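Local coordinates for protein gamma-glutamyltranspeptidase (Streptomyces lincolnensis, PDB 6J3A) that is an LmbA-like gamma-glutamyltranspeptidase homologue of the N-terminal nucleophile hydrolase clan and probably cleaves or transfers amide-linked groups, at residues V226-R230 against T242-A247; T101-A107 against L456-Q461. All blocks are in the same frame, centred on the assembly; numbering follows the deposited sequence.

How the interactions relate
Along the chain the four segments run 101-107, 226-230, 242-247 and 456-461, so interaction 1 is nested inside the long loop that interaction 2 closes. Their centres are about 11 Å apart on the same side of the chain's centre, and the two contacts touch. Leu104 CD2 lies 3.1 Å from Thr242 O, and Leu456 CD1 comes within 4.0 Å of Ala229 CB. The C-terminal end of helix 220-229 is therefore shared: 242-247 packs on it in interaction 1, and Leu456 of interaction 2 leans on it. Interaction 1 is local and partly buried, whereas interaction 2 joins distant parts of the chain in the interior; 101-107, 226-247 and 456-461 thus meet at one helix end.

Interaction 1: V226-R230 against T242-A247; sequences VRQAR and TGTLTA
Ala229, the last residue of helix 220-229, and Arg230, just past it, offer their carbonyls to the start of 242-247. Gly243 N donates to Ala229 O at 2.8 Å with an N-H...O angle of 154°, but it approaches from above the carbonyl plane, 37° out of it. One residue earlier in 242-247, Thr242 OG1 donates weakly to the following carbonyl, Arg230 O, at 3.1 Å. Its torsion accounts for this reach: with chi1 at -160° the hydroxyl swings opposite the backbone N and lies beside its own carbonyl carbon. The i to i+4 bond from Arg230 N to Val226 O, at 3.0 Å, marks where the helical ladder runs out, and Gly243 N and Thr242 OG1 then serve the carbonyls of Ala229 and Arg230. The negative end of the helix dipole would probably make Ala229 O a better acceptor. The irregular segment 242-247 crosses this helix C-terminus and leads into the next helix, 247-252, for which Thr246 is the N-cap. Thr246 OG1 caps a backbone N just beyond the segment and Thr246 N is hydrogen-bonded to Asp249 OD2, consistent with a capping box. Apolar contacts fill in between the polar ends. The methyl of Ala229 points at 242-247 and meets both CB and CD2 of Leu245 at 4.1 Å. Farther up the helix, Val226 CG2 rests against the backbone where Thr246 passes into Ala247, 3.7 Å from Ala247 N. Arg227 turns off elsewhere and forms a salt bridge with Glu451.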
# COMPACT_ATOMS: atom_id res chain seq x y z
N VAL A 226 -11.10 10.43 36.90
CA VAL A 226 -11.58 10.03 38.23
C VAL A 226 -13.05 10.45 38.38
O VAL A 226 -13.90 9.63 38.71
CB VAL A 226 -10.73 10.64 39.36
CG1 VAL A 226 -11.29 10.29 40.74
CG2 VAL A 226 -9.30 10.12 39.29
N ARG A 227 -13.32 11.72 38.10
CA ARG A 227 -14.69 12.25 38.12
C ARG A 227 -15.67 11.36 37.32
O ARG A 227 -16.77 11.10 37.79
CB ARG A 227 -14.70 13.70 37.62
CG ARG A 227 -15.98 14.47 37.91
CD ARG A 227 -15.95 15.89 37.33
NE ARG A 227 -14.79 16.67 37.81
CZ ARG A 227 -13.83 17.24 37.06
NH1 ARG A 227 -13.84 17.18 35.72
NH2 ARG A 227 -12.84 17.90 37.65
N GLN A 228 -15.26 10.88 36.15
CA GLN A 228 -16.11 10.00 35.33
C GLN A 228 -16.26 8.62 35.94
O GLN A 228 -17.31 7.99 35.82
CB GLN A 228 -15.50 9.79 33.93
CG GLN A 228 -16.41 10.00 32.73
CD GLN A 228 -17.88 9.67 32.89
OE1 GLN A 228 -18.26 8.52 33.07
NE2 GLN A 228 -18.70 10.67 32.72
N ALA A 229 -15.17 8.11 36.52
CA ALA A 229 -15.14 6.77 37.07
C ALA A 229 -16.11 6.64 38.23
O ALA A 229 -16.80 5.63 38.36
CB ALA A 229 -13.74 6.42 37.52
N ARG A 230 -16.17 7.69 39.04
CA ARG A 230 -17.05 7.76 40.21
C ARG A 230 -18.54 8.11 39.92
O ARG A 230 -19.34 8.15 40.86
CB ARG A 230 -16.45 8.74 41.21
CG ARG A 230 -15.15 8.24 41.83
CD ARG A 230 -14.74 9.02 43.08
NE ARG A 230 -15.66 8.83 44.21
CZ ARG A 230 -16.62 9.67 44.62
NH1 ARG A 230 -17.38 9.34 45.67
NH2 ARG A 230 -16.85 10.84 44.01
N THR A 242 -20.33 1.98 39.87
CA THR A 242 -19.34 3.02 40.02
C THR A 242 -17.95 2.36 40.06
O THR A 242 -17.81 1.19 40.42
CB THR A 242 -19.64 3.87 41.27
OG1 THR A 242 -18.97 5.13 41.16
CG2 THR A 242 -19.22 3.17 42.57
N GLY A 243 -16.93 3.12 39.68
CA GLY A 243 -15.56 2.61 39.66
C GLY A 243 -14.85 2.96 40.95
O GLY A 243 -15.10 4.01 41.55
N THR A 244 -13.94 2.08 41.37
CA THR A 244 -13.16 2.26 42.60
C THR A 244 -11.90 3.07 42.36
O THR A 244 -11.20 3.40 43.31
CB THR A 244 -12.73 0.92 43.21
OG1 THR A 244 -11.83 0.24 42.32
CG2 THR A 244 -13.92 0.02 43.50
N LEU A 245 -11.61 3.36 41.09
CA LEU A 245 -10.49 4.21 40.69
C LEU A 245 -10.48 5.54 41.44
O LEU A 245 -11.53 6.14 41.68
CB LEU A 245 -10.54 4.45 39.18
CG LEU A 245 -9.29 5.09 38.56
CD1 LEU A 245 -8.22 4.06 38.27
CD2 LEU A 245 -9.64 5.86 37.29
N THR A 246 -9.28 5.99 41.81
CA THR A 246 -9.09 7.21 42.62
C THR A 246 -7.94 8.04 42.08
O THR A 246 -7.13 7.57 41.30
CB THR A 246 -8.73 6.88 44.09
OG1 THR A 246 -7.34 6.53 44.18
CG2 THR A 246 -9.58 5.73 44.65
N ALA A 247 -7.86 9.28 42.56
CA ALA A 247 -6.79 10.22 42.21
C ALA A 247 -5.40 9.64 42.45
O ALA A 247 -4.53 9.76 41.59
CB ALA A 247 -6.95 11.51 43.00

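Interaction 2: T101-A107 against L456-Q461; sequences TGPLAAA and LGTRLQ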
# COMPACT_ATOMS: atom_id res chain seq x y z
N THR A 101 -18.37 -3.89 30.30
CA THR A 101 -18.44 -2.44 30.14
C THR A 101 -18.39 -1.70 31.47
O THR A 101 -18.41 -2.30 32.53
CB THR A 101 -19.74 -2.08 29.43
OG1 THR A 101 -20.84 -2.58 30.20
CG2 THR A 101 -19.78 -2.73 28.03
N GLY A 102 -18.30 -0.38 31.39
CA GLY A 102 -18.45 0.44 32.58
C GLY A 102 -17.15 0.63 33.32
O GLY A 102 -16.15 0.01 32.97
N PRO A 103 -17.15 1.50 34.36
CA PRO A 103 -15.94 1.91 35.07
C PRO A 103 -15.37 0.86 36.03
O PRO A 103 -14.23 1.03 36.47
CB PRO A 103 -16.38 3.17 35.82
CG PRO A 103 -17.83 2.97 36.06
CD PRO A 103 -18.35 2.15 34.91
N LEU A 104 -16.13 -0.19 36.36
CA LEU A 104 -15.58 -1.32 37.13
C LEU A 104 -14.56 -2.15 36.33
O LEU A 104 -13.70 -2.79 36.91
CB LEU A 104 -16.68 -2.27 37.65
CG LEU A 104 -17.57 -1.80 38.81
CD1 LEU A 104 -18.72 -2.78 38.97
CD2 LEU A 104 -16.78 -1.68 40.10
N ALA A 105 -14.68 -2.14 35.00
CA ALA A 105 -13.75 -2.86 34.12
C ALA A 105 -12.47 -2.08 33.80
O ALA A 105 -11.49 -2.67 33.33
CB ALA A 105 -14.47 -3.27 32.84
N ALA A 106 -12.47 -0.78 34.05
CA ALA A 106 -11.29 0.08 33.78
C ALA A 106 -10.08 -0.25 34.66
O ALA A 106 -10.17 -0.16 35.89
CB ALA A 106 -11.65 1.55 33.95
N ALA A 107 -8.97 -0.61 34.03
CA ALA A 107 -7.68 -0.61 34.71
C ALA A 107 -7.15 0.81 34.68
O ALA A 107 -7.69 1.64 33.95
CB ALA A 107 -6.71 -1.56 34.02
N LEU A 456 -12.76 5.66 29.41
CA LEU A 456 -11.90 4.71 30.10
C LEU A 456 -11.95 3.31 29.48
O LEU A 456 -12.89 2.94 28.75
CB LEU A 456 -12.29 4.62 31.57
CG LEU A 456 -11.88 5.82 32.43
CD1 LEU A 456 -12.76 5.92 33.67
CD2 LEU A 456 -10.42 5.72 32.83
N GLY A 457 -10.92 2.53 29.82
CA GLY A 457 -10.75 1.18 29.29
C GLY A 457 -11.61 0.15 29.99
O GLY A 457 -12.44 0.49 30.82
N THR A 458 -11.41 -1.11 29.62
CA THR A 458 -12.19 -2.23 30.17
C THR A 458 -11.36 -3.51 30.34
O THR A 458 -11.89 -4.62 30.20
CB THR A 458 -13.37 -2.55 29.24
OG1 THR A 458 -12.88 -2.86 27.93
CG2 THR A 458 -14.36 -1.38 29.18
N ARG A 459 -10.07 -3.37 30.66
CA ARG A 459 -9.16 -4.53 30.64
C ARG A 459 -9.28 -5.43 31.86
O ARG A 459 -8.98 -6.62 31.78
CB ARG A 459 -7.71 -4.10 30.43
CG ARG A 459 -6.75 -5.19 29.95
CD ARG A 459 -7.07 -5.75 28.57
NE ARG A 459 -7.12 -4.70 27.56
CZ ARG A 459 -7.36 -4.87 26.26
NH1 ARG A 459 -7.59 -6.08 25.77
NH2 ARG A 459 -7.39 -3.82 25.45
N LEU A 460 -9.76 -4.89 32.99
CA LEU A 460 -10.03 -5.72 34.18
C LEU A 460 -11.05 -6.83 33.92
O LEU A 460 -11.15 -7.76 34.71
CB LEU A 460 -10.47 -4.87 35.38
CG LEU A 460 -9.48 -3.80 35.82
CD1 LEU A 460 -10.00 -3.02 37.01
CD2 LEU A 460 -8.13 -4.40 36.16
N GLN A 461 -11.78 -6.74 32.81
CA GLN A 461 -12.69 -7.81 32.41
C GLN A 461 -12.05 -9.17 32.25
O GLN A 461 -12.74 -10.19 32.32
CB GLN A 461 -13.45 -7.42 31.13
CG GLN A 461 -12.74 -7.68 29.82
CD GLN A 461 -13.61 -7.30 28.65
OE1 GLN A 461 -14.46 -8.08 28.22
NE2 GLN A 461 -13.42 -6.08 28.14
O HOH W 1 -8.40 -0.64 31.11
O HOH W 2 -8.17 2.22 31.29
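Ala105 O meets Leu460 N in the single direct hydrogen bond between 101-107 and 456-461, 2.8 Å long. The donor lies in the carbonyl plane with a C=O...N angle of 155°, although the N-H itself is bent to 138°. Two waters add bridges. One accepts from both Ala107 N and Arg459 N; the other accepts from Gly457 N and donates to Ala107 O, at 2.8 Å, so both backbone polar atoms of Ala107 are satisfied through water. Weaker CA-H...O contacts run in both directions, from Thr458 CA to Ala105 O at 3.3 Å and from Ala106 CA to Gly457 O at 3.2 Å. Leu460 carries much of the apolar contact: with CG anti to its carbonyl carbon (chi1 -58°), the branch straddles the chain at 106-107, and CD2 lies 3.8 Å from Ala107 CB. Its other methyl, CD1, packs closely against a polar atom, 3.1 Å from Ala106 O. Cutting Leu460 back to an alanine is likely to open a gap beside Ala106 O and the Ala107 methyl. Ala106 CB packs on Leu456 CB at 3.9 Å, while Ala105 CB sits against Thr458 CA and CB. The charged end of Arg459 leads elsewhere, to Ser439 and Glu60. In fold terms, a type I beta turn, Gly102 to Ala105, brings its last carbonyl against the opening of the 3-10 segment 459-461. Gamma-glutamyltranspeptidases are typically cleaved into a large and a small subunit, and the contact probably joins the corresponding parts of this fold.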